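Local coordinates for protein putative Type I topoisomerase (Deinococcus radiodurans, PDB 3M4A) that probably relaxes supercoiled DNA without ATP, as a type IB topoisomerase that cuts and rejoins one strand, at residues 49-57 / 64-72; 94-105 / 230-241. All blocks are in the same frame, centred on the assembly; numbering follows the deposited sequence. Where two conformers were deposited one is given.

Following the chain from the N terminus, interaction 1 closes first: only six residues separate 49-57 from 64-72, and their pairing makes the first hairpin of a small three-stranded antiparallel sheet. The chain then runs through strand 75-79 into helix 91-113, where interaction 2 opens. That contact closes a far longer loop, of 124 residues, when segment 230-241 returns to the helix near the middle of the protein. The two contacts therefore follow in series, neither nested nor crossed. The centres of interactions 1 and 2 lie about 22 Å apart, and their nearest atoms about 5 Å apart. Interaction 1 pairs two strands of the N-terminal sheet, whereas interaction 2 packs together parts of the catalytic-core region that lie far apart in sequence.

Interaction 1: 49-57 / 64-72; sequences PAYQDVYVS and LQAFGRDAA
Tyr55 and Phe67 face each other across an antiparallel beta hairpin, in which strand 54-56 lies at the edge of a three-stranded sheet and strand 64-69 in its middle. Their backbones form a hydrogen-bonded pair: Tyr55 N donates to Phe67 O at 2.7 Å, almost straight at 173°, and Phe67 N returns a bond to Tyr55 O at 2.9 Å. On the face they share with Gln52 and Arg69, the two rings lie nearly parallel, 3° apart, but are slid so far that they barely overlap. Phe67 has its CG between the backbone N and the carbonyl carbon (chi1 69°), which swings the ring across the pair; Tyr55 CB then rests over one face, 3.5 Å from Phe67 CZ. Helix 4-8 also packs on Phe67. Beyond this pair the register slips by one residue, a beta bulge between Tyr55 and Gln52, before Gln52 and Arg69 form a second hydrogen-bonded pair. Here Gln52 N reaches Arg69 O at 2.7 Å, within the carbonyl plane. On the other face of the sheet Val56 CG2 meets Ala66 CB at 4.2 Å, and Val56 also touches Ile42 of helix 41-45. Towards the turn, Ser57 N binds Gln65 O at 2.9 Å from above the carbonyl plane, while Ser57 OG and Gln65 NE2 both turn to the connecting loop, each bonding to Asn62 and to Asp59 O.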
loop_
_atom_site.group_PDB
_atom_site.type_symbol
_atom_site.label_atom_id
_atom_site.label_comp_id
_atom_site.label_asym_id
_atom_site.label_seq_id
_atom_site.Cartn_x
_atom_site.Cartn_y
_atom_site.Cartn_z
ATOM N N PRO A 49 -18.796 -1.043 25.892
ATOM C CA PRO A 49 -18.438 -0.274 27.096
ATOM C C PRO A 49 -17.252 -0.834 27.899
ATOM O O PRO A 49 -16.609 -0.090 28.649
ATOM C CB PRO A 49 -19.726 -0.309 27.932
ATOM C CG PRO A 49 -20.450 -1.518 27.474
ATOM C CD PRO A 49 -20.115 -1.691 26.024
ATOM N N ALA A 50 -16.973 -2.127 27.738
ATOM C CA ALA A 50 -15.858 -2.777 28.428
ATOM C C ALA A 50 -14.494 -2.439 27.815
ATOM O O ALA A 50 -13.457 -2.690 28.437
ATOM C CB ALA A 50 -16.064 -4.287 28.453
ATOM N N TYR A 51 -14.491 -1.887 26.599
ATOM C CA TYR A 51 -13.250 -1.435 25.958
ATOM C C TYR A 51 -12.560 -0.373 26.818
ATOM O O TYR A 51 -13.219 0.483 27.411
ATOM C CB TYR A 51 -13.532 -0.866 24.561
ATOM C CG TYR A 51 -13.800 -1.888 23.465
ATOM C CD1 TYR A 51 -14.002 -3.244 23.747
ATOM C CD2 TYR A 51 -13.878 -1.482 22.138
ATOM C CE1 TYR A 51 -14.255 -4.162 22.727
ATOM C CE2 TYR A 51 -14.131 -2.389 21.117
ATOM C CZ TYR A 51 -14.317 -3.725 21.415
ATOM O OH TYR A 51 -14.570 -4.610 20.393
ATOM N N GLN A 52 -11.232 -0.444 26.877
ATOM C CA GLN A 52 -10.442 0.426 27.743
ATOM C C GLN A 52 -9.667 1.446 26.912
ATOM O O GLN A 52 -9.278 1.165 25.772
ATOM C CB GLN A 52 -9.470 -0.406 28.583
ATOM C CG GLN A 52 -10.097 -1.638 29.237
ATOM C CD GLN A 52 -9.088 -2.456 30.018
ATOM O OE1 GLN A 52 -8.234 -1.904 30.712
ATOM N NE2 GLN A 52 -9.182 -3.777 29.910
ATOM N N ASP A 53 -9.438 2.620 27.503
ATOM C CA ASP A 53 -8.760 3.738 26.838
ATOM C C ASP A 53 -9.289 3.936 25.412
ATOM O O ASP A 53 -8.553 3.819 24.427
ATOM C CB ASP A 53 -7.237 3.538 26.861
ATOM C CG ASP A 53 -6.460 4.858 26.792
ATOM O OD1 ASP A 53 -7.081 5.944 26.870
ATOM O OD2 ASP A 53 -5.214 4.806 26.668
ATOM N N VAL A 54 -10.586 4.218 25.324
ATOM C CA VAL A 54 -11.257 4.413 24.044
ATOM C C VAL A 54 -11.024 5.838 23.535
ATOM O O VAL A 54 -11.135 6.802 24.293
ATOM C CB VAL A 54 -12.776 4.127 24.158
ATOM C CG1 VAL A 54 -13.506 4.504 22.869
ATOM C CG2 VAL A 54 -13.021 2.659 24.502
ATOM N N TYR A 55 -10.673 5.947 22.253
ATOM C CA TYR A 55 -10.540 7.233 21.561
ATOM C C TYR A 55 -11.580 7.295 20.446
ATOM O O TYR A 55 -11.894 6.281 19.818
ATOM C CB TYR A 55 -9.144 7.393 20.963
ATOM C CG TYR A 55 -8.049 7.696 21.966
ATOM C CD1 TYR A 55 -7.599 6.720 22.854
ATOM C CD2 TYR A 55 -7.443 8.953 22.009
ATOM C CE1 TYR A 55 -6.587 6.990 23.765
ATOM C CE2 TYR A 55 -6.431 9.232 22.917
ATOM C CZ TYR A 55 -6.006 8.247 23.795
ATOM O OH TYR A 55 -5.000 8.520 24.695
ATOM N N VAL A 56 -12.108 8.491 20.206
ATOM C CA VAL A 56 -13.169 8.685 19.224
ATOM C C VAL A 56 -12.835 9.879 18.328
ATOM O O VAL A 56 -12.227 10.855 18.778
ATOM C CB VAL A 56 -14.531 8.912 19.918
ATOM C CG1 VAL A 56 -15.650 9.017 18.892
ATOM C CG2 VAL A 56 -14.818 7.783 20.903
ATOM N N SER A 57 -13.217 9.779 17.056
ATOM C CA SER A 57 -13.020 10.871 16.114
ATOM C C SER A 57 -13.926 12.038 16.495
ATOM O O SER A 57 -15.129 11.840 16.689
ATOM C CB SER A 57 -13.347 10.425 14.687
ATOM O OG SER A 57 -13.371 11.537 13.806
ATOM N N LEU A 64 -11.468 6.299 10.336
ATOM C CA LEU A 64 -11.367 5.613 11.628
ATOM C C LEU A 64 -12.159 6.395 12.678
ATOM O O LEU A 64 -11.729 7.457 13.126
ATOM C CB LEU A 64 -9.905 5.461 12.068
ATOM C CG LEU A 64 -9.686 4.736 13.405
ATOM C CD1 LEU A 64 -10.451 3.416 13.457
ATOM C CD2 LEU A 64 -8.201 4.517 13.660
ATOM N N GLN A 65 -13.310 5.852 13.061
ATOM C CA GLN A 65 -14.260 6.551 13.934
ATOM C C GLN A 65 -13.987 6.344 15.425
ATOM O O GLN A 65 -14.241 7.245 16.222
ATOM C CB GLN A 65 -15.694 6.148 13.579
ATOM C CG GLN A 65 -16.209 6.848 12.326
ATOM C CD GLN A 65 -16.585 8.291 12.597
ATOM O OE1 GLN A 65 -17.470 8.558 13.407
ATOM N NE2 GLN A 65 -15.917 9.225 11.928
ATOM N N ALA A 66 -13.476 5.170 15.799
ATOM C CA ALA A 66 -13.063 4.925 17.186
ATOM C C ALA A 66 -12.075 3.764 17.324
ATOM O O ALA A 66 -12.090 2.829 16.516
ATOM C CB ALA A 66 -14.285 4.677 18.065
ATOM N N PHE A 67 -11.235 3.835 18.362
ATOM C CA PHE A 67 -10.309 2.748 18.703
ATOM C C PHE A 67 -10.035 2.641 20.216
ATOM O O PHE A 67 -9.966 3.648 20.922
ATOM C CB PHE A 67 -8.993 2.873 17.913
ATOM C CG PHE A 67 -8.133 4.051 18.307
ATOM C CD1 PHE A 67 -7.225 3.954 19.358
ATOM C CD2 PHE A 67 -8.208 5.245 17.608
ATOM C CE1 PHE A 67 -6.429 5.035 19.717
ATOM C CE2 PHE A 67 -7.409 6.326 17.957
ATOM C CZ PHE A 67 -6.518 6.219 19.011
ATOM N N GLY A 68 -9.869 1.408 20.694
ATOM C CA GLY A 68 -9.553 1.144 22.098
ATOM C C GLY A 68 -8.936 -0.235 22.284
ATOM O O GLY A 68 -8.486 -0.851 21.315
ATOM N N ARG A 69 -8.928 -0.719 23.528
ATOM C CA ARG A 69 -8.309 -2.006 23.858
ATOM C C ARG A 69 -9.228 -2.903 24.686
ATOM O O ARG A 69 -9.869 -2.446 25.634
ATOM C CB ARG A 69 -6.993 -1.786 24.608
ATOM C CG ARG A 69 -5.871 -1.270 23.729
ATOM C CD ARG A 69 -4.672 -0.827 24.551
ATOM N NE ARG A 69 -3.745 -0.010 23.767
ATOM C CZ ARG A 69 -2.866 -0.479 22.880
ATOM N NH1 ARG A 69 -2.769 -1.785 22.631
ATOM N NH2 ARG A 69 -2.076 0.367 22.229
ATOM N N ASP A 70 -9.279 -4.182 24.313
ATOM C CA ASP A 70 -10.006 -5.183 25.085
ATOM C C ASP A 70 -9.140 -5.665 26.257
ATOM O O ASP A 70 -8.000 -5.223 26.414
ATOM C CB ASP A 70 -10.463 -6.352 24.191
ATOM C CG ASP A 70 -9.303 -7.150 23.587
ATOM O OD1 ASP A 70 -8.164 -7.082 24.088
ATOM O OD2 ASP A 70 -9.546 -7.861 22.591
ATOM N N ALA A 71 -9.685 -6.566 27.074
ATOM C CA ALA A 71 -8.974 -7.077 28.251
ATOM C C ALA A 71 -7.591 -7.635 27.899
ATOM O O ALA A 71 -6.615 -7.377 28.610
ATOM C CB ALA A 71 -9.814 -8.137 28.962
ATOM N N ALA A 72 -7.511 -8.387 26.804
ATOM C CA ALA A 72 -6.247 -8.963 26.351
ATOM C C ALA A 72 -5.287 -7.877 25.870
ATOM O O ALA A 72 -4.236 -8.170 25.299
ATOM C CB ALA A 72 -6.492 -9.980 25.244
#

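Interaction 2: 94-105 / 230-241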
loop_
_atom_site.group_PDB
_atom_site.type_symbol
_atom_site.label_atom_id
_atom_site.label_comp_id
_atom_site.label_asym_id
_atom_site.label_seq_id
_atom_site.Cartn_x
_atom_site.Cartn_y
_atom_site.Cartn_z
ATOM N N ARG A 94 -11.900 7.176 -2.571
ATOM C CA ARG A 94 -11.198 6.247 -1.689
ATOM C C ARG A 94 -9.680 6.458 -1.760
ATOM O O ARG A 94 -9.006 6.451 -0.721
ATOM C CB ARG A 94 -11.537 4.791 -2.005
ATOM C CG ARG A 94 -11.075 3.829 -0.920
ATOM C CD ARG A 94 -11.440 2.405 -1.247
ATOM N NE ARG A 94 -10.802 1.437 -0.350
ATOM C CZ ARG A 94 -11.312 1.046 0.815
ATOM N NH1 ARG A 94 -12.483 1.517 1.235
ATOM N NH2 ARG A 94 -10.668 0.154 1.556
ATOM N N LEU A 95 -9.153 6.664 -2.963
ATOM C CA LEU A 95 -7.701 6.829 -3.135
ATOM C C LEU A 95 -7.172 8.154 -2.584
ATOM O O LEU A 95 -6.049 8.213 -2.080
ATOM C CB LEU A 95 -7.303 6.700 -4.612
ATOM C CG LEU A 95 -7.366 5.298 -5.234
ATOM C CD1 LEU A 95 -6.741 5.293 -6.618
ATOM C CD2 LEU A 95 -6.700 4.267 -4.331
ATOM N N THR A 96 -7.949 9.228 -2.700
ATOM C CA THR A 96 -7.536 10.499 -2.104
ATOM C C THR A 96 -7.413 10.342 -0.601
ATOM O O THR A 96 -6.465 10.829 0.003
ATOM C CB THR A 96 -8.571 11.612 -2.406
ATOM O OG1 THR A 96 -8.790 11.682 -3.817
ATOM C CG2 THR A 96 -8.079 12.960 -1.905
ATOM N N ARG A 97 -8.365 9.639 0.001
ATOM C CA ARG A 97 -8.325 9.406 1.429
ATOM C C ARG A 97 -7.188 8.453 1.807
ATOM O O ARG A 97 -6.493 8.673 2.792
ATOM C CB ARG A 97 -9.663 8.877 1.935
ATOM C CG ARG A 97 -9.828 9.007 3.440
ATOM C CD ARG A 97 -9.976 10.472 3.908
ATOM N NE ARG A 97 -11.281 11.037 3.576
ATOM C CZ ARG A 97 -12.400 10.858 4.280
ATOM N NH1 ARG A 97 -12.410 10.103 5.372
ATOM N NH2 ARG A 97 -13.527 11.435 3.883
ATOM N N PHE A 98 -6.985 7.413 1.006
ATOM C CA PHE A 98 -5.840 6.512 1.214
ATOM C C PHE A 98 -4.511 7.285 1.185
ATOM O O PHE A 98 -3.644 7.067 2.037
ATOM C CB PHE A 98 -5.835 5.407 0.163
ATOM C CG PHE A 98 -4.743 4.394 0.347
ATOM C CD1 PHE A 98 -4.769 3.530 1.422
ATOM C CD2 PHE A 98 -3.700 4.287 -0.569
ATOM C CE1 PHE A 98 -3.793 2.575 1.606
ATOM C CE2 PHE A 98 -2.703 3.320 -0.396
ATOM C CZ PHE A 98 -2.743 2.483 0.698
ATOM N N ALA A 99 -4.354 8.214 0.240
ATOM C CA ALA A 99 -3.150 9.036 0.166
ATOM C C ALA A 99 -2.985 9.877 1.429
ATOM O O ALA A 99 -1.866 10.159 1.856
ATOM C CB ALA A 99 -3.201 9.938 -1.068
ATOM N N GLY A 100 -4.107 10.250 2.036
ATOM C CA GLY A 100 -4.093 10.929 3.335
ATOM C C GLY A 100 -3.606 10.089 4.508
ATOM O O GLY A 100 -3.146 10.658 5.513
ATOM N N ALA A 101 -3.716 8.762 4.393
ATOM C CA ALA A 101 -3.289 7.806 5.428
ATOM C C ALA A 101 -1.837 7.352 5.243
ATOM O O ALA A 101 -1.250 6.770 6.141
ATOM C CB ALA A 101 -4.200 6.582 5.448
ATOM N N LEU A 102 -1.257 7.603 4.077
ATOM C CA LEU A 102 0.085 7.080 3.804
ATOM C C LEU A 102 1.182 7.766 4.630
ATOM O O LEU A 102 2.120 7.108 5.032
ATOM C CB LEU A 102 0.416 7.160 2.307
ATOM C CG LEU A 102 -0.270 6.137 1.382
ATOM C CD1 LEU A 102 -0.006 6.494 -0.094
ATOM C CD2 LEU A 102 0.189 4.725 1.704
ATOM N N PRO A 103 1.096 9.094 4.854
ATOM C CA PRO A 103 2.126 9.696 5.728
ATOM C C PRO A 103 2.172 9.094 7.134
ATOM O O PRO A 103 3.258 8.867 7.678
ATOM C CB PRO A 103 1.723 11.168 5.776
ATOM C CG PRO A 103 0.934 11.379 4.525
ATOM C CD PRO A 103 0.172 10.118 4.325
ATOM N N THR A 104 1.001 8.835 7.711
ATOM C CA THR A 104 0.922 8.158 9.003
ATOM C C THR A 104 1.486 6.739 8.950
ATOM O O THR A 104 2.175 6.294 9.882
ATOM C CB THR A 104 -0.506 8.167 9.541
ATOM O OG1 THR A 104 -0.875 9.519 9.811
ATOM C CG2 THR A 104 -0.608 7.353 10.825
ATOM N N LEU A 105 1.176 6.023 7.868
ATOM C CA LEU A 105 1.758 4.701 7.634
ATOM C C LEU A 105 3.277 4.761 7.676
ATOM O O LEU A 105 3.903 3.907 8.285
ATOM C CB LEU A 105 1.334 4.133 6.280
ATOM C CG LEU A 105 1.981 2.833 5.811
ATOM C CD1 LEU A 105 1.655 1.720 6.775
ATOM C CD2 LEU A 105 1.533 2.515 4.369
ATOM N N ILE A 230 -3.107 0.833 8.725
ATOM C CA ILE A 230 -3.925 1.467 7.678
ATOM C C ILE A 230 -5.445 1.209 7.712
ATOM O O ILE A 230 -6.175 1.811 6.929
ATOM C CB ILE A 230 -3.420 1.123 6.236
ATOM C CG1 ILE A 230 -3.426 -0.387 5.976
ATOM C CG2 ILE A 230 -2.055 1.724 6.013
ATOM C CD1 ILE A 230 -3.366 -0.784 4.497
ATOM N N GLY A 231 -5.930 0.327 8.583
ATOM C CA GLY A 231 -7.381 0.044 8.627
ATOM C C GLY A 231 -8.194 1.326 8.741
ATOM O O GLY A 231 -7.800 2.228 9.456
ATOM N N PRO A 232 -9.338 1.426 8.036
ATOM C CA PRO A 232 -10.065 0.420 7.279
ATOM C C PRO A 232 -9.535 0.099 5.876
ATOM O O PRO A 232 -10.096 -0.760 5.197
ATOM C CB PRO A 232 -11.464 1.037 7.171
ATOM C CG PRO A 232 -11.215 2.471 7.116
ATOM C CD PRO A 232 -10.021 2.734 7.982
ATOM N N PHE A 233 -8.475 0.766 5.440
ATOM C CA PHE A 233 -7.871 0.403 4.168
ATOM C C PHE A 233 -7.237 -0.971 4.318
ATOM O O PHE A 233 -6.945 -1.402 5.431
ATOM C CB PHE A 233 -6.863 1.453 3.719
ATOM C CG PHE A 233 -7.455 2.831 3.569
ATOM C CD1 PHE A 233 -8.264 3.134 2.478
ATOM C CD2 PHE A 233 -7.231 3.817 4.523
ATOM C CE1 PHE A 233 -8.819 4.401 2.324
ATOM C CE2 PHE A 233 -7.794 5.090 4.386
ATOM C CZ PHE A 233 -8.587 5.387 3.283
ATOM N N THR A 234 -7.073 -1.674 3.200
ATOM C CA THR A 234 -6.533 -3.031 3.210
ATOM C C THR A 234 -5.371 -3.169 2.234
ATOM O O THR A 234 -5.081 -2.259 1.444
ATOM C CB THR A 234 -7.601 -4.076 2.805
ATOM O OG1 THR A 234 -7.869 -3.991 1.400
ATOM C CG2 THR A 234 -8.906 -3.874 3.594
ATOM N N ALA A 235 -4.739 -4.337 2.248
ATOM C CA ALA A 235 -3.631 -4.586 1.319
ATOM C C ALA A 235 -4.007 -4.295 -0.138
ATOM O O ALA A 235 -3.160 -3.847 -0.916
ATOM C CB ALA A 235 -3.089 -6.012 1.479
ATOM N N LYS A 236 -5.266 -4.526 -0.532
ATOM C CA LYS A 236 -5.672 -4.297 -1.919
ATOM C C LYS A 236 -5.529 -2.836 -2.324
ATOM O O LYS A 236 -5.272 -2.524 -3.497
ATOM C CB LYS A 236 -7.123 -4.730 -2.175
ATOM C CG LYS A 236 -7.512 -4.617 -3.637
ATOM C CD LYS A 236 -8.875 -5.248 -3.940
ATOM C CE LYS A 236 -9.025 -5.520 -5.430
ATOM N NZ LYS A 236 -8.726 -4.332 -6.286
ATOM N N ASP A 237 -5.715 -1.935 -1.365
ATOM C CA ASP A 237 -5.568 -0.512 -1.647
ATOM C C ASP A 237 -4.150 -0.156 -2.115
ATOM O O ASP A 237 -3.972 0.807 -2.858
ATOM C CB ASP A 237 -5.980 0.338 -0.444
ATOM C CG ASP A 237 -7.478 0.284 -0.188
ATOM O OD1 ASP A 237 -8.230 0.763 -1.062
ATOM O OD2 ASP A 237 -7.890 -0.242 0.872
ATOM N N PHE A 238 -3.138 -0.921 -1.721
ATOM C CA PHE A 238 -1.781 -0.663 -2.247
ATOM C C PHE A 238 -1.696 -0.954 -3.743
ATOM O O PHE A 238 -0.934 -0.298 -4.466
ATOM C CB PHE A 238 -0.728 -1.508 -1.540
ATOM C CG PHE A 238 -0.445 -1.099 -0.117
ATOM C CD1 PHE A 238 0.094 0.153 0.169
ATOM C CD2 PHE A 238 -0.672 -1.984 0.923
ATOM C CE1 PHE A 238 0.373 0.526 1.467
ATOM C CE2 PHE A 238 -0.395 -1.621 2.241
ATOM C CZ PHE A 238 0.133 -0.359 2.512
ATOM N N ARG A 239 -2.486 -1.917 -4.218
ATOM C CA ARG A 239 -2.463 -2.279 -5.632
ATOM C C ARG A 239 -3.278 -1.326 -6.498
ATOM O O ARG A 239 -2.853 -0.979 -7.590
ATOM C CB ARG A 239 -2.887 -3.737 -5.833
ATOM C CG ARG A 239 -1.747 -4.682 -5.487
ATOM C CD ARG A 239 -2.204 -6.116 -5.325
ATOM N NE ARG A 239 -2.829 -6.650 -6.544
ATOM C CZ ARG A 239 -2.162 -7.097 -7.608
ATOM N NH1 ARG A 239 -0.835 -7.064 -7.653
ATOM N NH2 ARG A 239 -2.840 -7.591 -8.637
ATOM N N THR A 240 -4.413 -0.852 -5.990
ATOM C CA THR A 240 -5.196 0.149 -6.708
ATOM C C THR A 240 -4.479 1.523 -6.697
ATOM O O THR A 240 -4.344 2.162 -7.730
ATOM C CB THR A 240 -6.622 0.278 -6.138
ATOM O OG1 THR A 240 -6.570 0.622 -4.749
ATOM C CG2 THR A 240 -7.398 -1.035 -6.312
ATOM N N TRP A 241 -3.982 1.952 -5.540
ATOM C CA TRP A 241 -3.152 3.164 -5.483
ATOM C C TRP A 241 -1.900 3.017 -6.340
ATOM O O TRP A 241 -1.609 3.865 -7.184
ATOM C CB TRP A 241 -2.752 3.482 -4.039
ATOM C CG TRP A 241 -1.775 4.608 -3.910
ATOM C CD1 TRP A 241 -0.422 4.506 -3.657
ATOM C CD2 TRP A 241 -2.053 6.007 -4.019
ATOM N NE1 TRP A 241 0.139 5.753 -3.584
ATOM C CE2 TRP A 241 -0.829 6.697 -3.816
ATOM C CE3 TRP A 241 -3.211 6.752 -4.274
ATOM C CZ2 TRP A 241 -0.733 8.087 -3.864
ATOM C CZ3 TRP A 241 -3.116 8.142 -4.303
ATOM C CH2 TRP A 241 -1.888 8.797 -4.114
#
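Phe98 carries its CG anti to the backbone N (chi1 -177°), which sends the ring from helix 94-105 into segment 230-241; Arg94, likewise anti and extended as far as NE, runs alongside Phe233 to Asp237. The Phe98 edge meets the face of Phe233 in a T-shaped stack, Phe98 CD1 lying 3.5 Å from Phe233 CG. Two offset edge-to-face pairs, with Phe238 and Trp241, complete the aromatic cluster, while Asp237 CB sits over one Phe98 face. Arg94 grips the carboxylate side-on: Arg94 NE bonds to Asp237 OD1 at 2.8 Å and Arg94 NH2 to Asp237 OD2 at 2.9 Å, the guanidinium and carboxylate planes nearly coplanar, 26° apart. Asp237 OD2 also accepts Thr234 N at 2.9 Å through its anti lone pair, part of a capping box at the start of helix 235-254, so this buried carboxylate is held from two directions. Trp241 is a knob among Leu95, Phe98, Ala99 and Leu102, with Ala99 CB 3.5 Å from Trp241 CH2. The helical segments cross at -110°. Helix 323-337 borders the Trp241 end, where Glu325 takes the indole N-H, and helix 120-134 packs against Leu102, Leu105 and Phe238.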